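Local coordinates for protein DegQ (Legionella fallonii, PDB 3PV2) that probably degrades unfolded or misfolded proteins as an HtrA-type chaperone protease, with a trypsin-like fold and PDZ domains, self-compartmentizing in 12-meric assemblies, at residues 265-270 / 283-288; 191-196 / 235-240; 176-181 / 195-200; 92-97 / 124-129; 154-159 / 207-212. One frame throughout, in Å; residues are numbered along the deposited sequence.

How the contacts relate
Nearest the N terminus, contact 4 closes a 26-residue loop in the first six-stranded barrel. The second barrel follows. Contact 5 opens at 154-159, and contact 3 lies nested within the loop it closes at 207-212. Contact 2 starts on strand 194-196, where contact 3 ends, sharing Gln195 and Thr196; it crosses contact 5, its second segment, 235-240, coming after 207-212. Together contacts 2, 3 and 5 join neighbouring strands round this barrel. Contact 2 also touches contact 4 through Ile237 on Leu127, packing barrel against barrel. Helix 239-252 leads on to strand 262-266 and contact 1, which closes a short, 12-residue loop in the first PDZ domain about 21 Å from contact 2, centre to centre.

Contact 1: residues 265-270 / 283-288; sequences QHLTPE and GALVSQ
Gln265 and Leu285 form an antiparallel hydrogen-bonded pair held by two backbone bonds: Gln265 N gives to Leu285 O at 2.9 Å, and Leu285 N gives back to Gln265 O at 3.1 Å. Two residues further on, a water bridges the chains, accepting from Leu267 N at 2.9 Å and donating to Gly283 O at 2.7 Å, so the two chains stay linked as they part. Apolar contact runs alongside. The side chains of Gln265 and Leu285 lie next to each other and point the same way, Gln265 CG resting 3.7 Å from Leu285 CD2. With CG set between the backbone N and the carbonyl carbon (chi1 77°) and the chain extended beyond, the Gln265 amide is carried across to Ser287, its OE1 3.5 Å from Ser287 CB. That oxygen accepts a hydrogen bond from Tyr447 N of a second subunit. Leu267 turns its CB over Gly283 O at 3.6 Å, and its side chain also meets Ile305. Polar assembly contacts thus sit beside a leucine-lined interior closed by helix 269-274. Strand, short helix and returning strand of this kind belong to the beta-sandwich of a PDZ domain, here the first of two.

Contact 2: residues 191-196 / 235-240; sequences ENFIQT and FAIPIN
Two neighbouring antiparallel strands in the second barrel of the trypsin fold meet here, with Ile194 and Ala236 as the hydrogen-bonded pair. Ile194 N donates to Ala236 O at 2.8 Å, nearly in line with the carbonyl, and Ala236 N donates to Ile194 O at 2.9 Å. The same Ile194 O is approached by Phe235 CA at 3.1 Å. On one face of the sheet, Ile194 and Pro238 slide past each other in opposite directions, Ile194 CD1 reaching Pro238 CB at 3.9 Å, while Ala236 packs on Leu209 of strand 208-211, the next but one. Phe235 and Gln195 share the other face; they run side by side and point the same way, the amide turned 75° from the ring. Phe193 has its CG anti to the carbonyl carbon (chi1 -72°), which sets its ring beside Ile237, edge toward the neighbouring strand. Its CB lies 3.7 Å from Phe235 CD1, and the two ring planes are 60° apart, an oblique meeting. The edge of the Phe193 ring presents CD1 to Ala236 O, in the ring plane, and CE1 touches Ile237 CG1 at 3.8 Å. Further back, the Asn192 amide meets Pro238 CG, the two groups coming from opposite directions. Few backbone bonds are made, so the hold probably rests largely on aromatic and aliphatic surfaces; the edge-on carbonyl contact may add a weak electrostatic component.

Contact 3: residues 176-181 / 195-200; sequences IVSALK and QTDAAI
A classic beta bulge breaks the pairing: Ser178 and Ala179 both face Gln195, whose single carbonyl oxygen takes both their N-H groups. Ser178 N lies 2.6 Å from Gln195 O and Ala179 N 3.3 Å from it; both come from the same face of the carbonyl plane, the second well above it. Ala179 O answers by accepting from Gln195 N at 2.9 Å. Past the bulge, the register is shifted by one, and Val177 faces Thr196. The bulge also brings Ser178 CB against the extended Gln195 side chain, 3.8 Å from NE2.

Beyond the strand end, side chains supplement the backbone bonds. Asp197 has CG between its backbone N and carbonyl carbon (chi1 63°), which turns the carboxylate back so that OD1 accepts from Ile176 N at 2.8 Å, met nearly along the C-O axis. Thr196 OG1 donates to Ile176 O at 3.0 Å from above the carbonyl plane, and accepts from Ala198 N, making an ST turn; the backbone bond from Asp197 N to Ile176 O is weak. Polar atoms left over are used by a third subunit: Ser178 OG bonds to Ala172 O there, and Asp197 OD2 to Phe174 N. One threonine hydroxyl therefore serves as both donor and acceptor, and each oxygen of the Asp197 carboxylate has its own backbone N-H, one within the chain and one across the subunit boundary. The dense polar network fixes the end of strand 194-196 and ties it to the interface, and the two amide donors would probably stabilise the carboxylate as an anion.

Contact 4: residues 92-97 / 124-129; sequences ITNDHV and ETDLAV
Asp126 grips the start of helix 95-98 through His96 with both oxygens of its carboxylate. Its backbone takes a left-handed conformation, forming with Leu127 a G1 beta bulge opposite Asp122, and CG lies anti to the backbone N (chi1 -163°), which carries the carboxylate across to the other segment. OD1 of Asp126 accepts from His96 N at 2.7 Å, met nearly along its C-O axis. OD2 of Asp126 accepts from His96 ND1, also at 2.7 Å, on its syn lone pair and at the edge of the imidazole, in the ring plane. Ring and carboxylate planes stand 34° apart. One carboxylate thus holds both the backbone and the ring of the histidine, limiting how the imidazole can rotate. The backbone bond from Asp95 N to Asp126 O is longer, 3.2 Å, and weak. His96 also touches Ser205, and the trio is consistent with the His-Asp-Ser triad of trypsin-like proteases, which sits between two beta barrels. Here strands 90-93 and 127-131 belong to the first of these. Leu127 follows, turning away from the partner strand at its CB, yet its CD2 lies 4.1 Å from Ile92 CG2, and the side chain also touches Ile237 and Val245 of helix 239-252. Ala128 forms the hydrogen-bonded pair with Thr93: Thr93 N donates to Ala128 O at 3.0 Å and Ala128 N returns a bond to Thr93 O at 2.9 Å. Ala128 CB packs near the methyl of Thr93, whose hydroxyl bonds to Ser80 O. At Val129, the CG2 methyl meets Ile92 CD1 at 3.9 Å, both side chains facing helix 239-252, where Val129 reaches Ile249.

Contact 5: residues 154-159 / 207-212; sequences VVAIGN and GALVNA
Strands 154-158 and 208-211 run antiparallel at 155°, 4.6 Å apart at closest approach, joined by two hydrogen-bonded pairs, Val155 with Val210 and Ile157 with Ala208. Val155 N gives to Val210 O at 2.9 Å and Val210 N to Val155 O at 2.8 Å, both in the carbonyl plane; Ile157 and Ala208 exchange a similar pair of bonds. Side chains divide between two faces. On one, Leu209 extends its CD2 back over the partner strand, 3.6 Å from Val154 CB, 4.1 Å from Ala156 CB and a tight 3.2 Å from Val155 O. Its torsions, chi1 -146° and chi2 -140°, lie away from the usual staggered values, so the leucine seems strained, or imperfectly modelled, where it lodges between Val154 and Ala156. This face belongs to the barrel interior, where Val154 also meets Val177 and Leu209 meets Ile217. On the other face, Val210 CG2 sits 4.0 Å from Val155 CB and also touches Ile157 CD1 at 4.3 Å; helix 22-28 covers this side, with Leu25 on Val155 and Ile157 and Ile28 on Ile157 and Val210. As first and last strands in the order of the second barrel, the two close its ring. Both faces are aliphatic, and the backbone N-H and C=O groups of the two hydrogen-bonded pairs satisfy one another; the hydrophobic effect probably holds helix and barrel together.

Contact 1: residues 265-270 / 283-288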
# COMPACT_ATOMS: atom_id res chain seq x y z
N GLN B 265 -9.84 -36.27 -38.68
CA GLN B 265 -9.40 -34.95 -38.94
C GLN B 265 -10.04 -34.53 -40.27
O GLN B 265 -10.49 -35.37 -41.03
CB GLN B 265 -7.91 -34.87 -39.05
CG GLN B 265 -7.27 -35.35 -40.32
CD GLN B 265 -5.73 -35.40 -40.20
OE1 GLN B 265 -5.27 -36.40 -39.75
NE2 GLN B 265 -4.97 -34.33 -40.56
N HIS B 266 -10.03 -33.23 -40.50
CA HIS B 266 -10.58 -32.60 -41.70
C HIS B 266 -9.76 -33.01 -42.90
O HIS B 266 -8.51 -32.97 -42.86
CB HIS B 266 -10.58 -31.05 -41.55
CG HIS B 266 -11.24 -30.32 -42.69
ND1 HIS B 266 -12.61 -30.33 -42.89
CD2 HIS B 266 -10.70 -29.57 -43.69
CE1 HIS B 266 -12.88 -29.62 -43.99
NE2 HIS B 266 -11.75 -29.15 -44.49
N LEU B 267 -10.43 -33.43 -43.96
CA LEU B 267 -9.75 -33.79 -45.16
C LEU B 267 -9.78 -32.53 -45.99
O LEU B 267 -10.82 -32.17 -46.58
CB LEU B 267 -10.52 -34.93 -45.85
CG LEU B 267 -9.96 -35.36 -47.21
CD1 LEU B 267 -8.68 -36.06 -47.02
CD2 LEU B 267 -10.98 -36.23 -48.08
N THR B 268 -8.66 -31.84 -46.02
CA THR B 268 -8.44 -30.71 -46.87
C THR B 268 -8.17 -31.15 -48.34
O THR B 268 -7.75 -32.26 -48.58
CB THR B 268 -7.14 -29.92 -46.44
OG1 THR B 268 -5.97 -30.75 -46.61
CG2 THR B 268 -7.20 -29.38 -44.97
N PRO B 269 -8.33 -30.25 -49.30
CA PRO B 269 -8.08 -30.61 -50.67
C PRO B 269 -6.70 -31.10 -50.83
O PRO B 269 -6.48 -32.05 -51.54
CB PRO B 269 -8.29 -29.28 -51.41
CG PRO B 269 -9.40 -28.66 -50.69
CD PRO B 269 -9.08 -28.98 -49.22
N GLU B 270 -5.76 -30.48 -50.14
CA GLU B 270 -4.37 -30.89 -50.17
C GLU B 270 -4.16 -32.33 -49.65
O GLU B 270 -3.46 -33.11 -50.27
CB GLU B 270 -3.48 -29.91 -49.36
CG GLU B 270 -1.97 -30.20 -49.40
CD GLU B 270 -1.11 -29.44 -48.32
OE1 GLU B 270 -1.50 -29.33 -47.14
OE2 GLU B 270 -0.02 -28.99 -48.67
N GLY B 283 -15.06 -36.12 -47.09
CA GLY B 283 -15.26 -37.09 -46.07
C GLY B 283 -14.41 -36.74 -44.89
O GLY B 283 -13.88 -35.64 -44.85
N ALA B 284 -14.36 -37.66 -43.91
CA ALA B 284 -13.59 -37.52 -42.68
C ALA B 284 -12.38 -38.45 -42.74
O ALA B 284 -12.56 -39.64 -42.93
CB ALA B 284 -14.46 -37.86 -41.45
N LEU B 285 -11.19 -37.94 -42.52
CA LEU B 285 -9.99 -38.76 -42.60
C LEU B 285 -9.76 -39.39 -41.26
O LEU B 285 -9.72 -38.71 -40.26
CB LEU B 285 -8.84 -37.87 -42.95
CG LEU B 285 -7.41 -38.38 -42.87
CD1 LEU B 285 -7.28 -39.63 -43.69
CD2 LEU B 285 -6.41 -37.33 -43.37
N VAL B 286 -9.61 -40.70 -41.23
CA VAL B 286 -9.36 -41.36 -39.97
C VAL B 286 -7.86 -41.28 -39.65
O VAL B 286 -6.98 -41.76 -40.41
CB VAL B 286 -9.77 -42.79 -40.03
CG1 VAL B 286 -9.33 -43.50 -38.72
CG2 VAL B 286 -11.24 -42.93 -40.18
N SER B 287 -7.51 -40.64 -38.53
CA SER B 287 -6.06 -40.52 -38.18
C SER B 287 -5.54 -41.53 -37.19
O SER B 287 -4.35 -41.65 -37.00
CB SER B 287 -5.77 -39.14 -37.60
OG SER B 287 -6.69 -38.78 -36.58
N GLN B 288 -6.45 -42.21 -36.50
CA GLN B 288 -6.06 -43.27 -35.59
C GLN B 288 -7.24 -44.12 -35.25
O GLN B 288 -8.29 -43.63 -35.17
CB GLN B 288 -5.45 -42.66 -34.34
CG GLN B 288 -5.94 -43.04 -33.00
CD GLN B 288 -5.24 -42.29 -31.82
OE1 GLN B 288 -5.64 -42.46 -30.68
NE2 GLN B 288 -4.18 -41.52 -32.08
O HOH W 1 -13.34 -33.29 -43.69

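Contact 2: residues 191-196 / 235-240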
# COMPACT_ATOMS: atom_id res chain seq x y z
N GLU B 191 -18.69 -27.13 -29.17
CA GLU B 191 -17.50 -27.37 -29.99
C GLU B 191 -17.71 -26.89 -31.42
O GLU B 191 -16.90 -26.11 -31.99
CB GLU B 191 -17.16 -28.87 -30.02
CG GLU B 191 -18.36 -29.84 -30.17
CD GLU B 191 -19.20 -30.01 -28.87
OE1 GLU B 191 -18.66 -29.85 -27.74
OE2 GLU B 191 -20.41 -30.34 -29.00
N ASN B 192 -18.82 -27.37 -31.98
CA ASN B 192 -19.29 -26.98 -33.28
C ASN B 192 -20.45 -26.03 -33.06
O ASN B 192 -21.44 -26.35 -32.37
CB ASN B 192 -19.73 -28.19 -34.10
CG ASN B 192 -20.99 -27.90 -34.89
OD1 ASN B 192 -21.16 -26.79 -35.42
ND2 ASN B 192 -21.90 -28.87 -34.93
N PHE B 193 -20.32 -24.87 -33.68
CA PHE B 193 -21.21 -23.76 -33.55
C PHE B 193 -21.30 -23.06 -34.88
O PHE B 193 -20.39 -23.07 -35.69
CB PHE B 193 -20.67 -22.71 -32.58
CG PHE B 193 -20.70 -23.11 -31.15
CD1 PHE B 193 -21.90 -23.30 -30.51
CD2 PHE B 193 -19.52 -23.23 -30.42
CE1 PHE B 193 -21.94 -23.66 -29.17
CE2 PHE B 193 -19.55 -23.60 -29.08
CZ PHE B 193 -20.77 -23.80 -28.45
N ILE B 194 -22.46 -22.47 -35.08
CA ILE B 194 -22.61 -21.43 -36.03
C ILE B 194 -22.08 -20.16 -35.39
O ILE B 194 -22.35 -19.82 -34.25
CB ILE B 194 -24.07 -21.28 -36.38
CG1 ILE B 194 -24.63 -22.60 -36.92
CG2 ILE B 194 -24.26 -20.24 -37.43
CD1 ILE B 194 -26.14 -22.62 -36.93
N GLN B 195 -21.32 -19.41 -36.16
CA GLN B 195 -20.85 -18.12 -35.69
C GLN B 195 -21.54 -17.08 -36.56
O GLN B 195 -21.64 -17.26 -37.79
CB GLN B 195 -19.33 -18.04 -35.77
CG GLN B 195 -18.83 -16.62 -35.67
CD GLN B 195 -17.27 -16.44 -35.70
OE1 GLN B 195 -16.53 -17.29 -35.20
NE2 GLN B 195 -16.81 -15.31 -36.26
N THR B 196 -21.98 -15.99 -35.93
CA THR B 196 -22.73 -14.91 -36.60
C THR B 196 -22.23 -13.57 -36.11
O THR B 196 -21.66 -13.47 -35.03
CB THR B 196 -24.22 -15.03 -36.21
OG1 THR B 196 -25.01 -14.07 -36.92
CG2 THR B 196 -24.40 -14.70 -34.80
N PHE B 235 -22.84 -16.89 -31.24
CA PHE B 235 -22.83 -18.29 -31.54
C PHE B 235 -24.17 -18.90 -31.37
O PHE B 235 -24.93 -18.50 -30.48
CB PHE B 235 -21.89 -18.98 -30.58
CG PHE B 235 -20.48 -18.62 -30.79
CD1 PHE B 235 -19.74 -19.24 -31.77
CD2 PHE B 235 -19.90 -17.61 -30.06
CE1 PHE B 235 -18.44 -18.89 -32.00
CE2 PHE B 235 -18.57 -17.25 -30.28
CZ PHE B 235 -17.85 -17.89 -31.25
N ALA B 236 -24.46 -19.90 -32.20
CA ALA B 236 -25.69 -20.64 -32.13
C ALA B 236 -25.35 -22.12 -32.27
O ALA B 236 -24.41 -22.46 -33.01
CB ALA B 236 -26.59 -20.25 -33.26
N ILE B 237 -26.12 -22.98 -31.60
CA ILE B 237 -25.97 -24.42 -31.69
C ILE B 237 -26.83 -24.89 -32.85
O ILE B 237 -28.01 -24.58 -32.88
CB ILE B 237 -26.42 -25.10 -30.40
CG1 ILE B 237 -25.61 -24.51 -29.22
CG2 ILE B 237 -26.23 -26.65 -30.49
CD1 ILE B 237 -26.40 -24.52 -27.91
N PRO B 238 -26.24 -25.54 -33.87
CA PRO B 238 -27.02 -25.81 -35.09
C PRO B 238 -28.19 -26.75 -34.86
O PRO B 238 -28.10 -27.69 -34.09
CB PRO B 238 -26.00 -26.44 -36.06
CG PRO B 238 -24.83 -26.84 -35.24
CD PRO B 238 -24.91 -26.16 -33.90
N ILE B 239 -29.29 -26.46 -35.52
CA ILE B 239 -30.53 -27.06 -35.16
C ILE B 239 -30.51 -28.59 -35.38
O ILE B 239 -31.17 -29.32 -34.64
CB ILE B 239 -31.68 -26.44 -35.95
CG1 ILE B 239 -33.03 -26.88 -35.40
CG2 ILE B 239 -31.59 -26.86 -37.38
CD1 ILE B 239 -33.25 -26.47 -34.01
N ASN B 240 -29.77 -29.06 -36.38
CA ASN B 240 -29.80 -30.50 -36.68
C ASN B 240 -29.26 -31.31 -35.50
O ASN B 240 -29.83 -32.32 -35.12
CB ASN B 240 -28.98 -30.80 -37.93
CG ASN B 240 -29.69 -30.43 -39.20
OD1 ASN B 240 -30.79 -29.85 -39.21
ND2 ASN B 240 -29.07 -30.80 -40.29

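Contact 3: residues 176-181 / 195-200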
# COMPACT_ATOMS: atom_id res chain seq x y z
N ILE B 176 -25.11 -11.89 -40.60
CA ILE B 176 -24.83 -13.07 -41.43
C ILE B 176 -24.18 -14.21 -40.67
O ILE B 176 -23.68 -14.02 -39.56
CB ILE B 176 -23.91 -12.69 -42.60
CG1 ILE B 176 -22.57 -12.18 -42.17
CG2 ILE B 176 -24.60 -11.68 -43.58
CD1 ILE B 176 -21.59 -12.27 -43.33
N VAL B 177 -24.27 -15.42 -41.21
CA VAL B 177 -23.48 -16.54 -40.74
C VAL B 177 -22.06 -16.15 -41.07
O VAL B 177 -21.72 -15.84 -42.23
CB VAL B 177 -23.89 -17.79 -41.52
CG1 VAL B 177 -22.99 -18.97 -41.17
CG2 VAL B 177 -25.26 -18.15 -41.23
N SER B 178 -21.21 -16.02 -40.06
CA SER B 178 -19.84 -15.54 -40.28
C SER B 178 -18.83 -16.66 -40.43
O SER B 178 -17.78 -16.46 -41.03
CB SER B 178 -19.38 -14.78 -39.06
OG SER B 178 -20.11 -13.61 -38.97
N ALA B 179 -19.11 -17.80 -39.79
CA ALA B 179 -18.20 -19.00 -39.86
C ALA B 179 -18.95 -20.25 -39.39
O ALA B 179 -19.94 -20.14 -38.65
CB ALA B 179 -16.96 -18.80 -39.00
N LEU B 180 -18.52 -21.42 -39.84
CA LEU B 180 -19.08 -22.69 -39.35
C LEU B 180 -18.00 -23.46 -38.60
O LEU B 180 -16.81 -23.17 -38.75
CB LEU B 180 -19.69 -23.50 -40.48
CG LEU B 180 -20.83 -22.75 -41.20
CD1 LEU B 180 -21.19 -23.35 -42.57
CD2 LEU B 180 -22.06 -22.70 -40.34
N LYS B 181 -18.42 -24.43 -37.78
CA LYS B 181 -17.55 -25.00 -36.71
C LYS B 181 -17.25 -23.93 -35.63
O LYS B 181 -16.60 -22.90 -35.90
CB LYS B 181 -16.24 -25.59 -37.29
CG LYS B 181 -15.07 -25.67 -36.30
CD LYS B 181 -14.82 -27.10 -35.71
CE LYS B 181 -15.43 -27.32 -34.28
NZ LYS B 181 -16.55 -28.38 -34.13
N GLN B 195 -21.32 -19.41 -36.16
CA GLN B 195 -20.85 -18.12 -35.69
C GLN B 195 -21.54 -17.08 -36.56
O GLN B 195 -21.64 -17.26 -37.79
CB GLN B 195 -19.33 -18.04 -35.77
CG GLN B 195 -18.83 -16.62 -35.67
CD GLN B 195 -17.27 -16.44 -35.70
OE1 GLN B 195 -16.53 -17.29 -35.20
NE2 GLN B 195 -16.81 -15.31 -36.26
N THR B 196 -21.98 -15.99 -35.93
CA THR B 196 -22.73 -14.91 -36.60
C THR B 196 -22.23 -13.57 -36.11
O THR B 196 -21.66 -13.47 -35.03
CB THR B 196 -24.22 -15.03 -36.21
OG1 THR B 196 -25.01 -14.07 -36.92
CG2 THR B 196 -24.40 -14.70 -34.80
N ASP B 197 -22.43 -12.50 -36.89
CA ASP B 197 -22.35 -11.14 -36.35
C ASP B 197 -23.71 -10.54 -35.91
O ASP B 197 -23.80 -9.39 -35.65
CB ASP B 197 -21.57 -10.19 -37.27
CG ASP B 197 -22.23 -10.00 -38.65
OD1 ASP B 197 -23.14 -10.81 -38.92
OD2 ASP B 197 -21.81 -9.07 -39.39
N ALA B 198 -24.72 -11.36 -35.71
CA ALA B 198 -25.96 -10.92 -35.13
C ALA B 198 -25.72 -11.01 -33.64
O ALA B 198 -25.50 -12.10 -33.09
CB ALA B 198 -27.13 -11.83 -35.58
N ALA B 199 -25.66 -9.88 -32.96
CA ALA B 199 -25.28 -9.91 -31.55
C ALA B 199 -26.23 -10.80 -30.78
O ALA B 199 -27.41 -10.82 -31.06
CB ALA B 199 -25.28 -8.51 -30.94
N ILE B 200 -25.60 -11.63 -29.95
CA ILE B 200 -26.18 -12.68 -29.16
C ILE B 200 -25.72 -12.27 -27.77
O ILE B 200 -24.53 -11.99 -27.58
CB ILE B 200 -25.56 -14.07 -29.55
CG1 ILE B 200 -25.98 -14.51 -30.96
CG2 ILE B 200 -25.88 -15.17 -28.50
CD1 ILE B 200 -27.37 -14.95 -31.00

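Contact 4: residues 92-97 / 124-129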
# COMPACT_ATOMS: atom_id res chain seq x y z
N ILE B 92 -36.97 -25.74 -26.12
CA ILE B 92 -35.53 -25.91 -26.01
C ILE B 92 -34.94 -24.66 -25.40
O ILE B 92 -35.31 -23.55 -25.76
CB ILE B 92 -34.85 -26.13 -27.40
CG1 ILE B 92 -35.29 -27.44 -28.02
CG2 ILE B 92 -33.38 -26.25 -27.27
CD1 ILE B 92 -35.10 -28.64 -27.20
N THR B 93 -33.95 -24.83 -24.56
CA THR B 93 -33.20 -23.69 -24.11
C THR B 93 -31.79 -24.10 -23.86
O THR B 93 -31.41 -25.23 -24.20
CB THR B 93 -33.85 -23.06 -22.88
OG1 THR B 93 -33.19 -21.80 -22.63
CG2 THR B 93 -33.79 -24.02 -21.63
N ASN B 94 -30.93 -23.23 -23.32
CA ASN B 94 -29.58 -23.70 -22.98
C ASN B 94 -29.53 -24.40 -21.66
O ASN B 94 -30.24 -24.02 -20.73
CB ASN B 94 -28.67 -22.54 -22.85
CG ASN B 94 -28.46 -21.80 -24.15
OD1 ASN B 94 -28.15 -22.40 -25.21
ND2 ASN B 94 -28.55 -20.48 -24.09
N ASP B 95 -28.62 -25.35 -21.50
CA ASP B 95 -28.41 -25.93 -20.15
C ASP B 95 -27.96 -24.89 -19.12
O ASP B 95 -28.42 -24.90 -17.98
CB ASP B 95 -27.43 -27.13 -20.19
CG ASP B 95 -27.54 -28.03 -18.96
OD1 ASP B 95 -26.51 -28.22 -18.30
OD2 ASP B 95 -28.65 -28.56 -18.64
N HIS B 96 -27.04 -24.00 -19.51
CA HIS B 96 -26.55 -22.98 -18.56
C HIS B 96 -27.66 -22.06 -18.06
O HIS B 96 -27.58 -21.59 -16.95
CB HIS B 96 -25.37 -22.19 -19.09
CG HIS B 96 -25.73 -21.10 -20.05
ND1 HIS B 96 -25.52 -21.21 -21.40
CD2 HIS B 96 -26.22 -19.85 -19.85
CE1 HIS B 96 -25.90 -20.09 -22.00
NE2 HIS B 96 -26.34 -19.25 -21.08
N VAL B 97 -28.72 -21.87 -18.85
CA VAL B 97 -29.86 -21.06 -18.39
C VAL B 97 -30.55 -21.71 -17.19
O VAL B 97 -30.94 -21.03 -16.22
CB VAL B 97 -30.83 -20.77 -19.59
CG1 VAL B 97 -32.17 -20.20 -19.17
CG2 VAL B 97 -30.16 -19.82 -20.58
N GLU B 124 -22.57 -30.82 -22.11
CA GLU B 124 -21.63 -30.84 -23.20
C GLU B 124 -22.12 -30.04 -24.45
O GLU B 124 -21.36 -29.28 -25.03
CB GLU B 124 -21.18 -32.27 -23.54
CG GLU B 124 -19.79 -32.26 -24.24
CD GLU B 124 -19.46 -33.55 -25.01
OE1 GLU B 124 -18.81 -33.47 -26.08
OE2 GLU B 124 -19.85 -34.63 -24.54
N THR B 125 -23.38 -30.15 -24.84
CA THR B 125 -23.87 -29.36 -25.97
C THR B 125 -24.60 -28.08 -25.54
O THR B 125 -25.07 -27.32 -26.40
CB THR B 125 -24.84 -30.18 -26.80
OG1 THR B 125 -25.86 -30.69 -25.94
CG2 THR B 125 -24.18 -31.35 -27.44
N ASP B 126 -24.68 -27.86 -24.22
CA ASP B 126 -25.41 -26.74 -23.63
C ASP B 126 -26.84 -26.63 -24.12
O ASP B 126 -27.28 -25.53 -24.45
CB ASP B 126 -24.67 -25.40 -23.85
CG ASP B 126 -25.17 -24.29 -22.91
OD1 ASP B 126 -25.82 -24.63 -21.88
OD2 ASP B 126 -24.96 -23.12 -23.19
N LEU B 127 -27.57 -27.76 -24.10
CA LEU B 127 -28.99 -27.80 -24.40
C LEU B 127 -29.79 -28.37 -23.25
O LEU B 127 -29.29 -29.15 -22.45
CB LEU B 127 -29.26 -28.66 -25.63
CG LEU B 127 -28.61 -28.07 -26.88
CD1 LEU B 127 -28.66 -29.18 -27.97
CD2 LEU B 127 -29.35 -26.75 -27.26
N ALA B 128 -31.06 -27.96 -23.17
CA ALA B 128 -31.98 -28.51 -22.19
C ALA B 128 -33.35 -28.49 -22.79
O ALA B 128 -33.65 -27.64 -23.60
CB ALA B 128 -31.96 -27.71 -20.95
N VAL B 129 -34.15 -29.48 -22.42
CA VAL B 129 -35.50 -29.63 -22.88
C VAL B 129 -36.41 -29.44 -21.67
O VAL B 129 -36.16 -30.00 -20.57
CB VAL B 129 -35.70 -31.02 -23.44
CG1 VAL B 129 -37.07 -31.18 -24.03
CG2 VAL B 129 -34.58 -31.38 -24.45

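Contact 5: residues 154-159 / 207-212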
# COMPACT_ATOMS: atom_id res chain seq x y z
N VAL B 154 -29.24 -13.92 -41.29
CA VAL B 154 -29.87 -14.52 -40.15
C VAL B 154 -30.38 -13.50 -39.19
O VAL B 154 -29.90 -12.36 -39.14
CB VAL B 154 -28.86 -15.44 -39.41
CG1 VAL B 154 -28.40 -16.61 -40.33
CG2 VAL B 154 -27.67 -14.63 -38.86
N VAL B 155 -31.38 -13.92 -38.41
CA VAL B 155 -31.86 -13.12 -37.29
C VAL B 155 -31.79 -13.89 -36.00
O VAL B 155 -32.15 -15.04 -35.94
CB VAL B 155 -33.29 -12.61 -37.55
CG1 VAL B 155 -33.89 -11.99 -36.25
CG2 VAL B 155 -33.26 -11.61 -38.68
N ALA B 156 -31.24 -13.28 -34.97
CA ALA B 156 -31.32 -13.91 -33.64
C ALA B 156 -32.44 -13.32 -32.83
O ALA B 156 -32.46 -12.14 -32.63
CB ALA B 156 -29.95 -13.74 -32.84
N ILE B 157 -33.33 -14.14 -32.31
CA ILE B 157 -34.49 -13.65 -31.60
C ILE B 157 -34.54 -14.23 -30.20
O ILE B 157 -34.47 -15.47 -30.01
CB ILE B 157 -35.80 -14.13 -32.22
CG1 ILE B 157 -35.75 -14.12 -33.73
CG2 ILE B 157 -36.99 -13.21 -31.74
CD1 ILE B 157 -37.03 -14.76 -34.33
N GLY B 158 -34.74 -13.37 -29.20
CA GLY B 158 -35.05 -13.89 -27.87
C GLY B 158 -36.27 -13.21 -27.32
O GLY B 158 -36.91 -12.39 -27.98
N ASN B 159 -36.58 -13.54 -26.08
CA ASN B 159 -37.69 -12.87 -25.42
C ASN B 159 -37.13 -12.65 -24.06
O ASN B 159 -37.42 -13.43 -23.14
CB ASN B 159 -38.93 -13.74 -25.41
CG ASN B 159 -40.13 -13.11 -24.64
OD1 ASN B 159 -40.02 -12.16 -23.84
ND2 ASN B 159 -41.29 -13.70 -24.86
N GLY B 207 -32.60 -18.62 -27.32
CA GLY B 207 -33.63 -18.24 -28.30
C GLY B 207 -33.23 -18.77 -29.67
O GLY B 207 -32.32 -19.60 -29.77
N ALA B 208 -33.86 -18.26 -30.70
CA ALA B 208 -33.89 -18.82 -32.04
C ALA B 208 -32.94 -18.03 -32.93
O ALA B 208 -32.91 -16.82 -32.89
CB ALA B 208 -35.31 -18.69 -32.58
N LEU B 209 -32.12 -18.73 -33.71
CA LEU B 209 -31.42 -18.12 -34.83
C LEU B 209 -32.24 -18.55 -36.00
O LEU B 209 -32.43 -19.74 -36.19
CB LEU B 209 -29.98 -18.67 -34.95
CG LEU B 209 -28.84 -17.76 -35.45
CD1 LEU B 209 -27.85 -18.49 -36.40
CD2 LEU B 209 -29.23 -16.36 -35.95
N VAL B 210 -32.72 -17.61 -36.83
CA VAL B 210 -33.50 -18.05 -37.95
C VAL B 210 -32.92 -17.55 -39.21
O VAL B 210 -32.26 -16.53 -39.23
CB VAL B 210 -34.98 -17.62 -37.83
CG1 VAL B 210 -35.62 -18.18 -36.56
CG2 VAL B 210 -35.18 -16.09 -37.97
N ASN B 211 -33.18 -18.26 -40.31
CA ASN B 211 -32.74 -17.81 -41.64
C ASN B 211 -33.76 -16.83 -42.17
O ASN B 211 -34.75 -16.54 -41.50
CB ASN B 211 -32.54 -18.96 -42.61
CG ASN B 211 -33.85 -19.73 -42.89
OD1 ASN B 211 -34.93 -19.18 -42.74
ND2 ASN B 211 -33.72 -20.99 -43.24
N ALA B 212 -33.51 -16.34 -43.37
CA ALA B 212 -34.27 -15.28 -43.97
C ALA B 212 -35.67 -15.69 -44.34
O ALA B 212 -36.53 -14.84 -44.47
CB ALA B 212 -33.52 -14.75 -45.23